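Local coordinates for protein pentafunctional AROM polypeptide (Schizosaccharomyces pombe, PDB 5SWV) that probably catalyses two consecutive steps of the shikimate pathway, dehydration of 3-dehydroquinate and NADPH-dependent reduction of 3-dehydroshikimate, through its dehydroquinase and shikimate dehydrogenase domains, at residues A[477-482]-A[502-507]; A[359-364]-A[442-447]; A[47-52]-A[58-63]. All coordinates share one frame; numbering follows the deposited sequence.

How the interactions relate
Interactions 1 and 2 adjoin each other in the shikimate dehydrogenase portion, their centres about 11 Å apart, whereas interaction 3 lies in the dehydroquinase portion, its nearest atoms about 18 Å from interaction 2 and about 23 Å from interaction 1. Interaction 2 is core, a buried phenylalanine against a central strand. Interaction 1 is a surface contact of a loop with helix 500-516; it meets interaction 2 where Met-477 N is probably hydrogen-bonded to Ser-445 O and where Thr-360 packs on Glu-502, Ala-503 and Arg-506. Interaction 3, partly buried, joins a loop to the helix that follows it and adds a carboxylate to aromatic packing.

Interaction 1: residues A[477-482]-A[502-507]; sequences MAYKPL and EALVRQ
Met-477 and Tyr-479 reach from the loop 477-482 to helix 502-507 by two separate apolar touches. The methionine turns at both chi2 (-60°) and chi3 (-71°), and this folded chain lays its thioether beside Ala-503: SD and CE of Met-477 are each 4.0 Å from CB of Ala-503. One helical turn on, NE2 of Gln-507 lies 4.4 Å from CE of Met-477, a loose approach without a bond. Two residues along the loop, the Tyr-479 ring presents its CE2 side to Leu-504, whose branch CD1 sits 4.0 Å from CE2, neither squarely above the ring nor in its plane. The ring is directed there by a chi1 of 51°, which sets CG between the backbone N and the carbonyl carbon.

Behind this first shell, Asp-476 OD1 accepts a hydrogen bond from Ala-478 N, and Met-477 also rests on Ile-357 of helix 353-364. On another side of helix 502-507, Arg-506 forms a side-on salt bridge with Glu-502, NE (3.0 Å) and NH2 (2.9 Å) both donating to OE2, which lies close to the guanidinium plane. Phe-522 adds a cation-pi contact to Arg-506. The contact joins the loop leaving strand 472-476 of the parallel sheet to helix 500-516, within the Rossmann-like nucleotide-binding domain expected of shikimate dehydrogenases.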
loop_
_atom_site.group_PDB
_atom_site.type_symbol
_atom_site.label_atom_id
_atom_site.label_comp_id
_atom_site.label_asym_id
_atom_site.label_seq_id
_atom_site.Cartn_x
_atom_site.Cartn_y
_atom_site.Cartn_z
ATOM N N MET A 477 2.158 -0.602 22.857
ATOM C CA MET A 477 2.205 -1.919 22.224
ATOM C C MET A 477 1.540 -3.041 22.997
ATOM O O MET A 477 1.378 -4.127 22.450
ATOM C CB MET A 477 3.643 -2.316 21.934
ATOM C CG MET A 477 4.297 -1.422 20.910
ATOM S SD MET A 477 3.409 -1.477 19.354
ATOM C CE MET A 477 3.821 -3.129 18.777
ATOM N N ALA A 478 1.146 -2.801 24.243
ATOM C CA ALA A 478 0.387 -3.802 24.996
ATOM C C ALA A 478 -1.134 -3.689 24.764
ATOM O O ALA A 478 -1.693 -2.588 24.577
ATOM C CB ALA A 478 0.719 -3.709 26.477
ATOM N N TYR A 479 -1.790 -4.847 24.793
ATOM C CA TYR A 479 -3.248 -4.961 24.609
ATOM C C TYR A 479 -3.868 -5.742 25.777
ATOM O O TYR A 479 -4.863 -6.439 25.618
ATOM C CB TYR A 479 -3.566 -5.627 23.260
ATOM C CG TYR A 479 -2.818 -6.928 23.013
ATOM C CD1 TYR A 479 -3.347 -8.158 23.418
ATOM C CD2 TYR A 479 -1.570 -6.925 22.379
ATOM C CE1 TYR A 479 -2.661 -9.345 23.195
ATOM C CE2 TYR A 479 -0.875 -8.105 22.154
ATOM C CZ TYR A 479 -1.423 -9.311 22.563
ATOM O OH TYR A 479 -0.735 -10.481 22.330
ATOM N N LYS A 480 -3.292 -5.578 26.966
ATOM C CA LYS A 480 -3.653 -6.383 28.127
ATOM C C LYS A 480 -3.311 -5.617 29.417
ATOM O O LYS A 480 -2.200 -5.771 29.943
ATOM C CB LYS A 480 -2.903 -7.726 28.052
ATOM C CG LYS A 480 -3.129 -8.701 29.213
ATOM C CD LYS A 480 -4.560 -9.221 29.273
ATOM C CE LYS A 480 -4.739 -10.196 30.424
ATOM N NZ LYS A 480 -6.018 -10.933 30.281
ATOM N N PRO A 481 -4.251 -4.784 29.925
ATOM C CA PRO A 481 -5.589 -4.453 29.392
ATOM C C PRO A 481 -5.607 -3.737 28.035
ATOM O O PRO A 481 -4.564 -3.319 27.541
ATOM C CB PRO A 481 -6.197 -3.547 30.483
ATOM C CG PRO A 481 -5.061 -3.130 31.364
ATOM C CD PRO A 481 -4.056 -4.232 31.284
ATOM N N LEU A 482 -6.801 -3.613 27.450
ATOM C CA LEU A 482 -6.996 -2.907 26.173
ATOM C C LEU A 482 -6.671 -1.420 26.321
ATOM O O LEU A 482 -5.849 -0.896 25.562
ATOM C CB LEU A 482 -8.437 -3.076 25.652
ATOM C CG LEU A 482 -8.855 -4.462 25.133
ATOM C CD1 LEU A 482 -10.375 -4.636 25.055
ATOM C CD2 LEU A 482 -8.199 -4.715 23.780
ATOM N N GLU A 502 -4.442 -2.504 17.526
ATOM C CA GLU A 502 -4.301 -1.882 16.226
ATOM C C GLU A 502 -2.991 -2.299 15.555
ATOM O O GLU A 502 -2.996 -2.698 14.399
ATOM C CB GLU A 502 -4.400 -0.363 16.310
ATOM C CG GLU A 502 -3.941 0.311 15.026
ATOM C CD GLU A 502 -4.416 1.720 14.878
ATOM O OE1 GLU A 502 -4.982 2.265 15.843
ATOM O OE2 GLU A 502 -4.201 2.272 13.781
ATOM N N ALA A 503 -1.884 -2.206 16.276
ATOM C CA ALA A 503 -0.597 -2.594 15.709
ATOM C C ALA A 503 -0.548 -4.048 15.298
ATOM O O ALA A 503 -0.053 -4.355 14.226
ATOM C CB ALA A 503 0.532 -2.304 16.677
ATOM N N LEU A 504 -1.054 -4.931 16.153
ATOM C CA LEU A 504 -1.149 -6.370 15.837
ATOM C C LEU A 504 -1.927 -6.609 14.541
ATOM O O LEU A 504 -1.529 -7.431 13.711
ATOM C CB LEU A 504 -1.830 -7.160 16.967
ATOM C CG LEU A 504 -1.642 -8.704 16.953
ATOM C CD1 LEU A 504 -1.649 -9.180 18.404
ATOM C CD2 LEU A 504 -2.629 -9.558 16.109
ATOM N N VAL A 505 -3.030 -5.889 14.377
ATOM C CA VAL A 505 -3.833 -6.024 13.179
ATOM C C VAL A 505 -3.074 -5.580 11.943
ATOM O O VAL A 505 -3.138 -6.255 10.917
ATOM C CB VAL A 505 -5.163 -5.266 13.305
ATOM C CG1 VAL A 505 -5.851 -5.100 11.949
ATOM C CG2 VAL A 505 -6.071 -6.012 14.268
ATOM N N ARG A 506 -2.356 -4.468 12.041
ATOM C CA ARG A 506 -1.576 -3.972 10.911
ATOM C C ARG A 506 -0.345 -4.833 10.563
ATOM O O ARG A 506 0.080 -4.817 9.411
ATOM C CB ARG A 506 -1.206 -2.504 11.120
ATOM C CG ARG A 506 -2.418 -1.576 11.217
ATOM C CD ARG A 506 -2.046 -0.102 11.076
ATOM N NE ARG A 506 -3.128 0.849 11.402
ATOM C CZ ARG A 506 -4.081 1.281 10.562
ATOM N NH1 ARG A 506 -4.174 0.854 9.309
ATOM N NH2 ARG A 506 -4.969 2.160 10.994
ATOM N N GLN A 507 0.209 -5.581 11.531
ATOM C CA GLN A 507 1.271 -6.587 11.251
ATOM C C GLN A 507 0.774 -7.670 10.342
ATOM O O GLN A 507 1.439 -8.020 9.364
ATOM C CB GLN A 507 1.761 -7.303 12.506
ATOM C CG GLN A 507 2.612 -6.447 13.408
ATOM C CD GLN A 507 2.827 -7.085 14.767
ATOM O OE1 GLN A 507 2.544 -8.284 14.951
ATOM N NE2 GLN A 507 3.328 -6.284 15.736
#

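Interaction 2: residues A[359-364]-A[442-447]; sequences DTFANA and AVVSTI
Ala-442 meets the ring of Phe-361 with its methyl group, CB lying 3.7 Å from Phe-361 CE1 in an oblique approach. At Val-443 CB points away from helix 359-364, and the backbone does the touching: Val-443 O sits at the ring edge, in plane, 3.5 Å from Phe-361 CZ. The polar atom thus faces the ring's C-H rim. This strand, 440-445, runs inside the parallel six-stranded sheet of the Rossmann-like dehydrogenase domain, between strands 374-378 and 472-476, and helix 353-364 packs on it; the axes of segments 359-364 and 442-445 approach to 11.1 Å and run roughly antiparallel, at 146°. Val-444 follows with its CG2 branch, 3.6 Å from Phe-361 CE2 and also near the ring plane; a chi1 of -169° turns CG2 anti to the carbonyl carbon, which brings it to the ring. The three residues therefore line the far rim of the phenylalanine, from CE1 through CZ to CE2, and Val-473 and Leu-475 of the adjacent strand also touch its side chain. Farther along, Thr-446 OG1 is hydrogen-bonded to Ile-378 O. On the helix, Asp-359 O accepts hydrogen bonds from both N and ND2 of Asn-363; the one from ND2 is 2.9 Å and nearly straight (171°).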
loop_
_atom_site.group_PDB
_atom_site.type_symbol
_atom_site.label_atom_id
_atom_site.label_comp_id
_atom_site.label_asym_id
_atom_site.label_seq_id
_atom_site.Cartn_x
_atom_site.Cartn_y
_atom_site.Cartn_z
ATOM N N ASP A 359 3.186 1.522 10.362
ATOM C CA ASP A 359 1.923 1.740 9.639
ATOM C C ASP A 359 0.851 2.404 10.509
ATOM O O ASP A 359 -0.055 3.076 9.986
ATOM C CB ASP A 359 1.321 0.428 9.118
ATOM C CG ASP A 359 2.174 -0.282 8.067
ATOM O OD1 ASP A 359 3.257 0.196 7.656
ATOM O OD2 ASP A 359 1.727 -1.365 7.637
ATOM N N THR A 360 0.915 2.178 11.819
ATOM C CA THR A 360 -0.035 2.794 12.741
ATOM C C THR A 360 0.172 4.312 12.756
ATOM O O THR A 360 -0.783 5.059 12.602
ATOM C CB THR A 360 0.095 2.194 14.148
ATOM O OG1 THR A 360 -0.229 0.808 14.089
ATOM C CG2 THR A 360 -0.836 2.869 15.125
ATOM N N PHE A 361 1.421 4.746 12.917
ATOM C CA PHE A 361 1.780 6.160 12.831
ATOM C C PHE A 361 1.463 6.734 11.459
ATOM O O PHE A 361 0.845 7.792 11.354
ATOM C CB PHE A 361 3.267 6.378 13.169
ATOM C CG PHE A 361 3.555 6.387 14.648
ATOM C CD1 PHE A 361 3.238 7.492 15.427
ATOM C CD2 PHE A 361 4.149 5.298 15.266
ATOM C CE1 PHE A 361 3.489 7.501 16.787
ATOM C CE2 PHE A 361 4.414 5.309 16.634
ATOM C CZ PHE A 361 4.075 6.409 17.392
ATOM N N ALA A 362 1.861 6.026 10.409
ATOM C CA ALA A 362 1.600 6.485 9.039
ATOM C C ALA A 362 0.132 6.893 8.836
ATOM O O ALA A 362 -0.132 7.940 8.246
ATOM C CB ALA A 362 2.005 5.425 8.028
ATOM N N ASN A 363 -0.794 6.090 9.367
ATOM C CA ASN A 363 -2.236 6.359 9.263
ATOM C C ASN A 363 -2.790 7.329 10.296
ATOM O O ASN A 363 -3.731 8.065 9.999
ATOM C CB ASN A 363 -3.049 5.048 9.300
ATOM C CG ASN A 363 -2.999 4.299 7.976
ATOM O OD1 ASN A 363 -3.898 4.436 7.130
ATOM N ND2 ASN A 363 -1.923 3.535 7.768
ATOM N N ALA A 364 -2.225 7.326 11.498
ATOM C CA ALA A 364 -2.728 8.178 12.583
ATOM C C ALA A 364 -2.364 9.654 12.457
ATOM O O ALA A 364 -2.978 10.469 13.136
ATOM C CB ALA A 364 -2.258 7.655 13.934
ATOM N N ALA A 442 5.764 12.059 18.803
ATOM C CA ALA A 442 5.497 10.616 18.696
ATOM C C ALA A 442 6.039 9.894 19.911
ATOM O O ALA A 442 7.136 10.199 20.361
ATOM C CB ALA A 442 6.125 10.046 17.431
ATOM N N VAL A 443 5.270 8.949 20.446
ATOM C CA VAL A 443 5.709 8.167 21.593
ATOM C C VAL A 443 5.313 6.709 21.417
ATOM O O VAL A 443 4.252 6.425 20.886
ATOM C CB VAL A 443 5.126 8.726 22.910
ATOM C CG1 VAL A 443 5.575 7.890 24.107
ATOM C CG2 VAL A 443 5.542 10.183 23.105
ATOM N N VAL A 444 6.174 5.788 21.852
ATOM C CA VAL A 444 5.860 4.355 21.849
ATOM C C VAL A 444 6.262 3.748 23.189
ATOM O O VAL A 444 7.430 3.823 23.571
ATOM C CB VAL A 444 6.583 3.586 20.725
ATOM C CG1 VAL A 444 6.018 2.177 20.600
ATOM C CG2 VAL A 444 6.461 4.321 19.405
ATOM N N SER A 445 5.305 3.167 23.914
ATOM C CA SER A 445 5.624 2.379 25.098
ATOM C C SER A 445 5.649 0.923 24.712
ATOM O O SER A 445 4.654 0.419 24.219
ATOM C CB SER A 445 4.592 2.572 26.184
ATOM O OG SER A 445 4.855 1.661 27.236
ATOM N N THR A 446 6.774 0.253 24.939
ATOM C CA THR A 446 6.911 -1.185 24.675
ATOM C C THR A 446 6.951 -2.032 25.952
ATOM O O THR A 446 7.164 -3.233 25.899
ATOM C CB THR A 446 8.185 -1.449 23.866
ATOM O OG1 THR A 446 9.323 -1.095 24.649
ATOM C CG2 THR A 446 8.195 -0.608 22.617
ATOM N N ILE A 447 6.742 -1.413 27.104
ATOM C CA ILE A 447 6.879 -2.123 28.372
ATOM C C ILE A 447 5.539 -2.783 28.731
ATOM O O ILE A 447 4.522 -2.474 28.087
ATOM C CB ILE A 447 7.435 -1.192 29.481
ATOM C CG1 ILE A 447 6.400 -0.151 29.933
ATOM C CG2 ILE A 447 8.716 -0.527 28.994
ATOM C CD1 ILE A 447 6.951 0.864 30.910
#

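Interaction 3: residues A[47-52]-A[58-63]; sequences KDPKSS and LDFVAE
Phe-60 extends from helix 58-63 toward the loop 47-52 and lies against the backbone and side chain of Asp-48; with CG anti to the backbone N (chi1 174°), the ring is carried out to the loop. Starting at CB, its first neighbour is the aspartate carboxylate: Asp-48 OD2 is 3.2 Å from Phe-60 CB. At Phe-60 CG the nearest atom is Asp-48 CG, 3.5 Å away, for the carboxylate is stacked on this end of the ring with the two planes only 15° apart. Of the ortho carbons, CD2 of Phe-60 meets Asp-48 CB at 3.6 Å, while CD1 faces Asp-48 OD1. Over the middle of the same face stands Asp-48 CA, 3.7 Å from the centroid of the Phe-60 ring and 12° off the normal, a CH-pi contact. Beyond it, CE2 comes near the Asp-48 backbone N, and CE1 of Phe-60 meets Pro-49 CD at 3.7 Å, the proline and phenylalanine side chains crossing at about a right angle. At the tip, Phe-60 CZ lies 3.3 Å from Lys-47 O, which is obliquely placed to the ring.

Two hydrogen bonds position the carboxylate. Asp-48 OD1 receives Lys-50 N at 3.0 Å, from above the carboxylate plane, and OD2 is hydrogen-bonded to Ser-57 OG, just before the helix. The first of these bonds closes an Asx turn over Asp-48 to Lys-50, with Pro-49 at its middle. Loop and helix together form part of the connection from strand 38-42 to strand 76-79, a beta-alpha-beta crossover in the TIM barrel of type I dehydroquinases.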
loop_
_atom_site.group_PDB
_atom_site.type_symbol
_atom_site.label_atom_id
_atom_site.label_comp_id
_atom_site.label_asym_id
_atom_site.label_seq_id
_atom_site.Cartn_x
_atom_site.Cartn_y
_atom_site.Cartn_z
ATOM N N LYS A 47 -14.688 18.746 -10.960
ATOM C CA LYS A 47 -15.482 19.958 -11.192
ATOM C C LYS A 47 -14.972 21.136 -10.347
ATOM O O LYS A 47 -15.092 21.143 -9.121
ATOM C CB LYS A 47 -16.971 19.691 -10.911
ATOM C CG LYS A 47 -17.587 18.547 -11.721
ATOM C CD LYS A 47 -17.694 18.834 -13.225
ATOM C CE LYS A 47 -18.818 19.820 -13.538
ATOM N NZ LYS A 47 -18.498 20.857 -14.570
ATOM N N ASP A 48 -14.409 22.127 -11.035
ATOM C CA ASP A 48 -13.879 23.346 -10.433
ATOM C C ASP A 48 -15.015 24.321 -10.119
ATOM O O ASP A 48 -15.737 24.714 -11.032
ATOM C CB ASP A 48 -12.914 23.993 -11.431
ATOM C CG ASP A 48 -12.102 25.128 -10.836
ATOM O OD1 ASP A 48 -12.442 25.677 -9.768
ATOM O OD2 ASP A 48 -11.094 25.475 -11.463
ATOM N N PRO A 49 -15.161 24.743 -8.845
ATOM C CA PRO A 49 -16.180 25.742 -8.525
ATOM C C PRO A 49 -16.033 27.104 -9.233
ATOM O O PRO A 49 -17.042 27.792 -9.403
ATOM C CB PRO A 49 -16.038 25.909 -7.021
ATOM C CG PRO A 49 -15.473 24.628 -6.560
ATOM C CD PRO A 49 -14.493 24.270 -7.623
ATOM N N LYS A 50 -14.808 27.481 -9.624
ATOM C CA LYS A 50 -14.541 28.701 -10.407
ATOM C C LYS A 50 -14.078 28.309 -11.794
ATOM O O LYS A 50 -12.922 27.950 -11.974
ATOM C CB LYS A 50 -13.437 29.526 -9.748
ATOM C CG LYS A 50 -13.731 29.936 -8.321
ATOM C CD LYS A 50 -12.448 30.252 -7.568
ATOM C CE LYS A 50 -12.678 30.343 -6.065
ATOM N NZ LYS A 50 -11.457 29.911 -5.327
ATOM N N SER A 51 -14.952 28.364 -12.785
ATOM C CA SER A 51 -14.596 27.823 -14.095
ATOM C C SER A 51 -15.105 28.715 -15.222
ATOM O O SER A 51 -14.314 29.470 -15.808
ATOM C CB SER A 51 -15.075 26.367 -14.215
ATOM O OG SER A 51 -14.602 25.759 -15.402
ATOM N N SER A 52 -16.402 28.631 -15.527
ATOM C CA SER A 52 -17.084 29.459 -16.565
ATOM C C SER A 52 -16.695 29.260 -18.056
ATOM O O SER A 52 -17.429 29.736 -18.934
ATOM C CB SER A 52 -17.101 30.969 -16.176
ATOM O OG SER A 52 -15.889 31.657 -16.464
ATOM N N LEU A 58 -5.632 25.219 -13.740
ATOM C CA LEU A 58 -4.381 24.651 -13.192
ATOM C C LEU A 58 -4.295 24.700 -11.676
ATOM O O LEU A 58 -3.878 23.731 -11.047
ATOM C CB LEU A 58 -3.154 25.371 -13.755
ATOM C CG LEU A 58 -2.375 24.689 -14.872
ATOM C CD1 LEU A 58 -3.271 24.372 -16.063
ATOM C CD2 LEU A 58 -1.206 25.576 -15.290
ATOM N N ASP A 59 -4.661 25.838 -11.098
ATOM C CA ASP A 59 -4.598 25.996 -9.648
ATOM C C ASP A 59 -5.472 24.962 -8.937
ATOM O O ASP A 59 -5.039 24.324 -7.978
ATOM C CB ASP A 59 -4.989 27.427 -9.235
ATOM C CG ASP A 59 -3.930 28.463 -9.622
ATOM O OD1 ASP A 59 -2.724 28.167 -9.480
ATOM O OD2 ASP A 59 -4.304 29.571 -10.065
ATOM N N PHE A 60 -6.685 24.778 -9.449
ATOM C CA PHE A 60 -7.629 23.818 -8.880
ATOM C C PHE A 60 -7.138 22.366 -8.978
ATOM O O PHE A 60 -7.045 21.640 -7.981
ATOM C CB PHE A 60 -8.981 23.964 -9.577
ATOM C CG PHE A 60 -9.980 22.931 -9.164
ATOM C CD1 PHE A 60 -10.572 22.986 -7.910
ATOM C CD2 PHE A 60 -10.319 21.888 -10.020
ATOM C CE1 PHE A 60 -11.491 22.027 -7.524
ATOM C CE2 PHE A 60 -11.249 20.925 -9.640
ATOM C CZ PHE A 60 -11.834 20.997 -8.390
ATOM N N VAL A 61 -6.810 21.960 -10.196
ATOM C CA VAL A 61 -6.334 20.612 -10.442
ATOM C C VAL A 61 -5.130 20.315 -9.563
ATOM O O VAL A 61 -5.057 19.256 -8.974
ATOM C CB VAL A 61 -5.991 20.383 -11.928
ATOM C CG1 VAL A 61 -5.397 18.989 -12.139
ATOM C CG2 VAL A 61 -7.241 20.546 -12.781
ATOM N N ALA A 62 -4.215 21.268 -9.453
ATOM C CA ALA A 62 -3.059 21.118 -8.592
ATOM C C ALA A 62 -3.417 21.005 -7.102
ATOM O O ALA A 62 -2.844 20.168 -6.400
ATOM C CB ALA A 62 -2.106 22.267 -8.821
ATOM N N GLU A 63 -4.343 21.836 -6.618
ATOM C CA GLU A 63 -4.801 21.744 -5.213
ATOM C C GLU A 63 -5.389 20.371 -4.952
ATOM O O GLU A 63 -5.106 19.758 -3.928
ATOM C CB GLU A 63 -5.827 22.828 -4.867
ATOM C CG GLU A 63 -5.205 24.139 -4.383
ATOM C CD GLU A 63 -5.883 25.410 -4.920
ATOM O OE1 GLU A 63 -5.200 26.478 -4.941
ATOM O OE2 GLU A 63 -7.078 25.349 -5.326
#